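Local coordinates for protein 11R-lipoxygenase (Gersemia fruticosa, PDB 3VF1) that is a calcium-dependent, non-heme iron lipoxygenase that probably adds molecular oxygen at carbon 11 of polyunsaturated fatty acids with R stereochemistry, at residues V40-T45 / A102-E107; F307-K312 / L377-A382; A348-Q353 / N359-P364. All blocks are in the same frame, centred on the assembly; numbering follows the deposited sequence.

Contact 1. Residues V40-T45 / A102-E107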
# COMPACT_ATOMS: atom_id res chain seq x y z
N VAL A 40 -19.40 30.76 -3.23
CA VAL A 40 -20.26 29.76 -3.84
C VAL A 40 -21.71 30.00 -3.46
O VAL A 40 -22.01 30.89 -2.66
CB VAL A 40 -19.87 28.33 -3.39
CG1 VAL A 40 -18.43 28.02 -3.80
CG2 VAL A 40 -20.05 28.18 -1.89
N SER A 41 -22.61 29.22 -4.05
CA SER A 41 -24.02 29.29 -3.70
C SER A 41 -24.47 27.95 -3.14
O SER A 41 -23.99 26.90 -3.57
CB SER A 41 -24.86 29.67 -4.93
OG SER A 41 -24.69 28.72 -5.97
N ILE A 42 -25.39 27.98 -2.18
CA ILE A 42 -25.85 26.76 -1.52
C ILE A 42 -27.37 26.61 -1.55
O ILE A 42 -28.09 27.43 -0.98
CB ILE A 42 -25.36 26.70 -0.06
CG1 ILE A 42 -25.93 25.47 0.64
CG2 ILE A 42 -25.74 27.97 0.69
CD1 ILE A 42 -25.32 25.19 1.99
N LYS A 43 -27.85 25.58 -2.23
CA LYS A 43 -29.28 25.28 -2.29
C LYS A 43 -29.61 24.09 -1.40
O LYS A 43 -29.15 22.97 -1.65
CB LYS A 43 -29.72 24.99 -3.72
CG LYS A 43 -31.19 24.58 -3.83
CD LYS A 43 -31.64 24.45 -5.28
CE LYS A 43 -30.96 23.30 -5.99
NZ LYS A 43 -31.53 23.06 -7.34
N LEU A 44 -30.41 24.32 -0.37
CA LEU A 44 -30.82 23.26 0.54
C LEU A 44 -31.95 22.45 -0.07
O LEU A 44 -32.70 22.95 -0.91
CB LEU A 44 -31.26 23.85 1.88
CG LEU A 44 -30.36 24.95 2.44
CD1 LEU A 44 -30.73 25.26 3.89
CD2 LEU A 44 -28.90 24.58 2.33
N THR A 45 -32.08 21.20 0.35
CA THR A 45 -33.16 20.34 -0.11
C THR A 45 -33.69 19.49 1.04
O THR A 45 -32.93 18.79 1.71
CB THR A 45 -32.70 19.41 -1.25
OG1 THR A 45 -32.27 20.19 -2.37
CG2 THR A 45 -33.83 18.49 -1.68
N ALA A 102 -14.34 21.13 4.25
CA ALA A 102 -14.34 19.98 5.14
C ALA A 102 -15.77 19.48 5.33
O ALA A 102 -16.10 18.36 4.96
CB ALA A 102 -13.72 20.34 6.47
N LYS A 103 -16.61 20.33 5.91
CA LYS A 103 -18.02 20.01 6.10
C LYS A 103 -18.86 21.26 6.29
O LYS A 103 -18.34 22.34 6.56
CB LYS A 103 -18.20 19.08 7.30
CG LYS A 103 -17.73 19.67 8.62
CD LYS A 103 -17.76 18.63 9.73
CE LYS A 103 -17.21 19.18 11.03
NZ LYS A 103 -17.16 18.14 12.10
N VAL A 104 -20.17 21.11 6.12
CA VAL A 104 -21.11 22.21 6.30
C VAL A 104 -22.10 21.87 7.42
O VAL A 104 -22.59 20.74 7.50
CB VAL A 104 -21.89 22.50 5.01
CG1 VAL A 104 -22.88 23.64 5.23
CG2 VAL A 104 -20.93 22.84 3.88
N ILE A 105 -22.38 22.85 8.27
CA ILE A 105 -23.31 22.67 9.37
C ILE A 105 -24.44 23.68 9.26
O ILE A 105 -24.22 24.89 9.33
CB ILE A 105 -22.62 22.86 10.73
CG1 ILE A 105 -21.41 21.92 10.84
CG2 ILE A 105 -23.60 22.61 11.86
CD1 ILE A 105 -20.56 22.17 12.07
N ILE A 106 -25.67 23.18 9.09
CA ILE A 106 -26.83 24.05 8.95
C ILE A 106 -27.77 23.89 10.13
O ILE A 106 -28.41 22.85 10.29
CB ILE A 106 -27.59 23.74 7.65
CG1 ILE A 106 -26.65 23.83 6.45
CG2 ILE A 106 -28.76 24.71 7.48
CD1 ILE A 106 -27.29 23.46 5.13
N GLU A 107 -27.86 24.93 10.96
CA GLU A 107 -28.77 24.92 12.10
C GLU A 107 -30.07 25.63 11.75
O GLU A 107 -30.07 26.73 11.18
CB GLU A 107 -28.12 25.58 13.32
CG GLU A 107 -29.03 25.63 14.54
CD GLU A 107 -28.30 26.06 15.79
OE1 GLU A 107 -27.10 26.41 15.70
OE2 GLU A 107 -28.92 26.04 16.88
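Ile106 meets Leu44 and Ile42 in the interior of the PLAT domain. This domain is a beta sandwich of two four-stranded antiparallel sheets. Strand 40-46 belongs to one sheet and strand 100-109 to the other. The contact is therefore face-to-face packing between sheets. The two segment axes stay 11.2 Å apart at their closest, with 58° between their directions.

The contact across the gap is wholly apolar. Leu44 and Ile106 reach toward each other tip to tip, and Leu44 CD2 comes to 3.4 Å from Ile106 CD1, a tight fit for two methyls. The other Leu44 branch, CD1, lies 4.1 Å from Ile106 CG2, so the leucine fork meets both branches of the isoleucine. Ile42 also points its tip at this residue: Ile42 CD1 is 4.1 Å from Ile106 CD1. The same Ile42 CD1 is 4.3 Å from Val104 CG1. Ile42 reaches this far because its chain is extended, with CG1 opposite the backbone N (chi1 176°).

Backbone polar groups bond within each sheet. Ile42 pairs with Phe55 and Lys43 with Thr87, while Ala102 and Lys103 both face Glu27 in a classic beta bulge. Further apolar groups surround the four side chains. Ile24 touches Ile42 and Val104, Ile83 touches Leu44 and Ile106, and Phe121 also touches Ile106. About 10 Å separates the side chain of Ile42 from that of Asp58, a predicted calcium ligand.

With methyl groups meeting methyl groups, the two sheets are held together here by burial and close fit of branched side chains, not by directional bonds.

Contact 2. Residues F307-K312 / L377-A382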
# COMPACT_ATOMS: atom_id res chain seq x y z
N PHE A 307 12.96 -24.92 6.39
CA PHE A 307 12.19 -23.99 5.58
C PHE A 307 12.98 -23.62 4.33
O PHE A 307 14.19 -23.79 4.28
CB PHE A 307 11.86 -22.74 6.39
CG PHE A 307 11.03 -23.03 7.61
CD1 PHE A 307 11.60 -23.62 8.73
CD2 PHE A 307 9.68 -22.71 7.65
CE1 PHE A 307 10.85 -23.89 9.85
CE2 PHE A 307 8.92 -22.98 8.77
CZ PHE A 307 9.51 -23.57 9.87
N ILE A 308 12.28 -23.12 3.31
CA ILE A 308 12.90 -22.88 2.02
C ILE A 308 12.38 -21.60 1.35
O ILE A 308 11.22 -21.24 1.51
CB ILE A 308 12.64 -24.06 1.07
CG1 ILE A 308 13.38 -23.87 -0.26
CG2 ILE A 308 11.15 -24.24 0.83
CD1 ILE A 308 13.33 -25.09 -1.17
N THR A 309 13.26 -20.94 0.61
CA THR A 309 12.87 -19.79 -0.21
C THR A 309 13.23 -20.06 -1.66
O THR A 309 14.39 -19.97 -2.05
CB THR A 309 13.59 -18.50 0.25
OG1 THR A 309 15.01 -18.68 0.17
CG2 THR A 309 13.20 -18.13 1.67
N ASP A 310 12.22 -20.39 -2.46
CA ASP A 310 12.43 -20.75 -3.86
C ASP A 310 12.02 -19.60 -4.78
O ASP A 310 10.86 -19.20 -4.81
CB ASP A 310 11.61 -22.00 -4.20
CG ASP A 310 11.85 -22.49 -5.62
OD1 ASP A 310 12.39 -21.72 -6.44
OD2 ASP A 310 11.49 -23.65 -5.92
N TYR A 311 12.99 -19.09 -5.54
CA TYR A 311 12.74 -17.97 -6.45
C TYR A 311 12.66 -18.43 -7.91
O TYR A 311 13.19 -17.78 -8.81
CB TYR A 311 13.82 -16.91 -6.27
CG TYR A 311 13.79 -16.31 -4.88
CD1 TYR A 311 14.46 -16.91 -3.83
CD2 TYR A 311 13.08 -15.15 -4.63
CE1 TYR A 311 14.43 -16.37 -2.56
CE2 TYR A 311 13.04 -14.60 -3.36
CZ TYR A 311 13.71 -15.22 -2.33
OH TYR A 311 13.67 -14.67 -1.07
N LYS A 312 11.98 -19.55 -8.12
CA LYS A 312 11.77 -20.09 -9.46
C LYS A 312 11.16 -19.06 -10.40
O LYS A 312 11.41 -19.09 -11.60
CB LYS A 312 10.86 -21.32 -9.38
CG LYS A 312 10.54 -21.94 -10.72
CD LYS A 312 9.74 -23.22 -10.56
CE LYS A 312 9.52 -23.91 -11.90
NZ LYS A 312 8.84 -25.23 -11.74
N LEU A 377 24.62 -13.00 -0.66
CA LEU A 377 24.33 -11.74 -1.34
C LEU A 377 23.46 -11.97 -2.57
O LEU A 377 22.56 -11.18 -2.85
CB LEU A 377 25.62 -11.02 -1.73
CG LEU A 377 26.43 -10.45 -0.56
CD1 LEU A 377 27.82 -10.03 -1.02
CD2 LEU A 377 25.69 -9.27 0.06
N TRP A 378 23.73 -13.05 -3.30
CA TRP A 378 22.97 -13.36 -4.51
C TRP A 378 21.56 -13.83 -4.20
O TRP A 378 20.64 -13.64 -4.99
CB TRP A 378 23.71 -14.41 -5.34
CG TRP A 378 24.81 -13.83 -6.19
CD1 TRP A 378 26.14 -13.75 -5.87
CD2 TRP A 378 24.67 -13.24 -7.49
NE1 TRP A 378 26.83 -13.15 -6.89
CE2 TRP A 378 25.96 -12.83 -7.90
CE3 TRP A 378 23.59 -13.02 -8.34
CZ2 TRP A 378 26.19 -12.21 -9.12
CZ3 TRP A 378 23.82 -12.40 -9.56
CH2 TRP A 378 25.11 -12.01 -9.94
N LEU A 379 21.38 -14.45 -3.03
CA LEU A 379 20.05 -14.88 -2.60
C LEU A 379 19.19 -13.67 -2.24
O LEU A 379 18.02 -13.60 -2.59
CB LEU A 379 20.16 -15.82 -1.40
CG LEU A 379 18.84 -16.39 -0.87
CD1 LEU A 379 18.15 -17.25 -1.92
CD2 LEU A 379 19.08 -17.18 0.41
N ARG A 380 19.79 -12.71 -1.55
CA ARG A 380 19.09 -11.48 -1.17
C ARG A 380 18.76 -10.63 -2.39
O ARG A 380 17.71 -9.99 -2.44
CB ARG A 380 19.94 -10.67 -0.19
CG ARG A 380 20.13 -11.34 1.16
CD ARG A 380 18.82 -11.41 1.93
NE ARG A 380 18.31 -10.08 2.26
CZ ARG A 380 17.07 -9.83 2.65
NH1 ARG A 380 16.18 -10.81 2.75
NH2 ARG A 380 16.70 -8.58 2.93
N CYS A 381 19.66 -10.62 -3.36
CA CYS A 381 19.45 -9.84 -4.57
C CYS A 381 18.19 -10.32 -5.29
O CYS A 381 17.38 -9.52 -5.75
CB CYS A 381 20.65 -9.94 -5.51
SG CYS A 381 20.61 -8.76 -6.88
N ALA A 382 18.03 -11.64 -5.37
CA ALA A 382 16.84 -12.22 -5.96
C ALA A 382 15.60 -11.78 -5.19
O ALA A 382 14.57 -11.43 -5.78
CB ALA A 382 16.94 -13.74 -5.97
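Tyr311 and Thr309 pack on Leu379 and Ala382 where a five-stranded antiparallel sheet of the lipoxygenase domain meets a long helix. The sheet supplies strand 306-310 and the residue just after it. The helix is 369-410, which further along carries the iron ligands His392 and His397.

Tyr311 makes the largest share of the contact. Its CB points toward the helix, and CG stands opposite the carbonyl carbon (chi1 -64°), which lays the ring along the helix surface. Ala382 CB sits over one ring face, offset toward the rim, and is 4.2 Å from Tyr311 CG. On one side of the ring, Tyr311 CD2 comes to 4.2 Å from the backbone Ala382 O. On the other side, Tyr311 CE1 lies 3.9 Å from Leu379 CD1. The leucine and tyrosine side chains cross at about a right angle. At the tip, Tyr311 OH is hydrogen-bonded to Asp383 OD1, one residue beyond the segment on the same helix. The ring is thus gripped at both its face and its polar end, which should limit its swing.

The CB of Leu379 does not point at the strand, but the end of its side chain comes nearer. The methyl CD1 reaches both Tyr311 and Thr309. Phe261, from helix 254-263, touches Thr309 and Tyr311 as well, and it forms a cation-pi contact with Arg380. Pro332 touches Ala382. All four touching residues are buried, and their contact is mostly apolar. Its one side-chain heteroatom within reach of the leucine is Thr309 OG1, 4.0 Å from Leu379 CD1.

Contact 3. Residues A348-Q353 / N359-P364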
# COMPACT_ATOMS: atom_id res chain seq x y z
N ALA A 348 22.06 -23.70 3.34
CA ALA A 348 22.41 -24.13 1.98
C ALA A 348 21.80 -23.20 0.94
O ALA A 348 20.72 -22.66 1.14
CB ALA A 348 21.93 -25.55 1.75
N ILE A 349 22.52 -23.01 -0.17
CA ILE A 349 22.06 -22.14 -1.24
C ILE A 349 22.47 -22.67 -2.61
O ILE A 349 23.60 -23.12 -2.79
CB ILE A 349 22.61 -20.71 -1.09
CG1 ILE A 349 22.06 -20.05 0.17
CG2 ILE A 349 22.26 -19.87 -2.31
CD1 ILE A 349 22.69 -18.70 0.48
N GLN A 350 21.55 -22.61 -3.56
CA GLN A 350 21.84 -22.96 -4.95
C GLN A 350 21.40 -21.79 -5.83
O GLN A 350 20.24 -21.41 -5.80
CB GLN A 350 21.10 -24.24 -5.33
CG GLN A 350 21.43 -24.77 -6.72
CD GLN A 350 20.71 -26.07 -7.03
OE1 GLN A 350 21.07 -27.13 -6.52
NE2 GLN A 350 19.68 -25.99 -7.86
N LEU A 351 22.33 -21.24 -6.60
CA LEU A 351 22.07 -19.99 -7.31
C LEU A 351 21.09 -20.13 -8.48
O LEU A 351 20.27 -19.25 -8.71
CB LEU A 351 23.39 -19.38 -7.81
CG LEU A 351 24.40 -19.02 -6.72
CD1 LEU A 351 25.65 -18.40 -7.34
CD2 LEU A 351 23.79 -18.09 -5.68
N TYR A 352 21.17 -21.24 -9.20
CA TYR A 352 20.27 -21.48 -10.33
C TYR A 352 19.39 -22.70 -10.07
O TYR A 352 19.77 -23.59 -9.31
CB TYR A 352 21.05 -21.65 -11.63
CG TYR A 352 21.77 -20.40 -12.10
CD1 TYR A 352 21.10 -19.41 -12.81
CD2 TYR A 352 23.12 -20.22 -11.84
CE1 TYR A 352 21.76 -18.27 -13.24
CE2 TYR A 352 23.79 -19.08 -12.27
CZ TYR A 352 23.10 -18.11 -12.97
OH TYR A 352 23.77 -16.99 -13.40
N GLN A 353 18.24 -22.75 -10.73
CA GLN A 353 17.26 -23.80 -10.50
C GLN A 353 17.80 -25.19 -10.81
O GLN A 353 17.66 -26.12 -10.01
CB GLN A 353 16.00 -23.55 -11.33
CG GLN A 353 15.11 -22.44 -10.80
CD GLN A 353 14.38 -22.83 -9.53
OE1 GLN A 353 13.65 -23.82 -9.50
NE2 GLN A 353 14.59 -22.06 -8.46
N ASN A 359 26.91 -24.86 -11.14
CA ASN A 359 25.81 -24.51 -10.26
C ASN A 359 25.74 -25.47 -9.08
O ASN A 359 24.87 -26.34 -9.01
CB ASN A 359 24.49 -24.55 -11.02
CG ASN A 359 23.32 -24.07 -10.19
OD1 ASN A 359 23.45 -23.13 -9.40
ND2 ASN A 359 22.18 -24.71 -10.34
N SER A 360 26.67 -25.31 -8.15
CA SER A 360 26.80 -26.20 -7.01
C SER A 360 25.98 -25.71 -5.83
O SER A 360 25.40 -24.63 -5.86
CB SER A 360 28.26 -26.28 -6.59
OG SER A 360 28.70 -25.00 -6.15
N ILE A 361 25.94 -26.52 -4.77
CA ILE A 361 25.29 -26.13 -3.53
C ILE A 361 26.31 -25.51 -2.58
O ILE A 361 27.31 -26.13 -2.24
CB ILE A 361 24.61 -27.33 -2.85
CG1 ILE A 361 23.51 -27.88 -3.76
CG2 ILE A 361 24.04 -26.93 -1.50
CD1 ILE A 361 22.79 -29.09 -3.21
N TRP A 362 26.03 -24.28 -2.16
CA TRP A 362 26.92 -23.55 -1.26
C TRP A 362 26.48 -23.76 0.18
O TRP A 362 25.29 -23.88 0.47
CB TRP A 362 26.91 -22.06 -1.59
CG TRP A 362 27.21 -21.77 -3.03
CD1 TRP A 362 26.33 -21.80 -4.07
CD2 TRP A 362 28.48 -21.42 -3.59
NE1 TRP A 362 26.98 -21.49 -5.25
CE2 TRP A 362 28.30 -21.25 -4.97
CE3 TRP A 362 29.76 -21.23 -3.05
CZ2 TRP A 362 29.34 -20.90 -5.83
CZ3 TRP A 362 30.79 -20.89 -3.90
CH2 TRP A 362 30.58 -20.72 -5.27
N THR A 363 27.45 -23.81 1.09
CA THR A 363 27.18 -24.15 2.48
C THR A 363 28.31 -23.63 3.37
O THR A 363 29.48 -23.79 3.04
CB THR A 363 27.06 -25.68 2.63
OG1 THR A 363 25.71 -26.08 2.33
CG2 THR A 363 27.40 -26.12 4.01
N PRO A 364 27.96 -23.00 4.50
CA PRO A 364 28.98 -22.41 5.38
C PRO A 364 29.88 -23.45 6.02
O PRO A 364 30.97 -23.13 6.49
CB PRO A 364 28.15 -21.68 6.43
CG PRO A 364 26.85 -22.41 6.47
CD PRO A 364 26.61 -22.87 5.06
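Asn359 grips the backbone of Tyr352 with both ends of its amide. With CG opposite its backbone N (chi1 -174°), the amide reaches across to Tyr352. Asn359 OD1 accepts a bond from Tyr352 N at 3.0 Å, and Asn359 ND2 donates to Tyr352 O at 2.9 Å. The second bond is fairly straight (161° at the hydrogen), but ND2 stands above the carbonyl plane. Tyr352 O takes another bond in that plane, from Gln350 NE2 at 2.8 Å. Two side-chain amides thus share one carbonyl oxygen. Asn359 OD1 also lies at the edge of the Tyr352 ring.

Next along the hairpin, Ile349 and Trp362 form an antiparallel hydrogen-bonded pair. Ile349 N donates to Trp362 O at 3.0 Å. The return bond, Trp362 N to Ile349 O, is 2.8 Å and nearly straight at 171°. Ile349 O also meets the indole edge, 3.3 Å from Trp362 CD1. Leu351 CG packs 3.9 Å from Trp362 NE1.

Other residues set these groups in place. Asn359 ND2 also bonds Gln354 O, and Gln350 NE2 also bonds Asn279 O. Lys604 forms a cation-pi contact with Trp362. Cut back to an alanine here, residue Asn359 would lose its amide, and Tyr352 N is likely to be left without this acceptor, Tyr352 O and Gln354 O each with one donor fewer.

Strands 344-350 and 361-362 make a beta hairpin at the sheet edge. Its regular pairing is brief. Beyond it, the Asn359 amide replaces a backbone partner and ties 359-364 to Tyr352; Gln350 braces the same carbonyl from within its own segment.

How the contacts relate
Contact 1 comes first along the chain and stands alone in the PLAT domain. Its centre lies about 58 Å from that of contact 2 and about 68 Å from that of contact 3, across the centre of the molecule. Contacts 2 and 3 belong to the lipoxygenase domain, with centres about 10 Å apart. Contact 3 is nested in the loop that contact 2 closes, and helix 369-410 is the next element after strand 361-362. Contacts 2 and 3 both reach the same five-stranded sheet. They touch through a probable hydrogen bond, Gln353 to Asp310, and through Leu351 packing on Trp378. The protein thus pairs a separate beta sandwich with a sheet packed on an iron-binding helix.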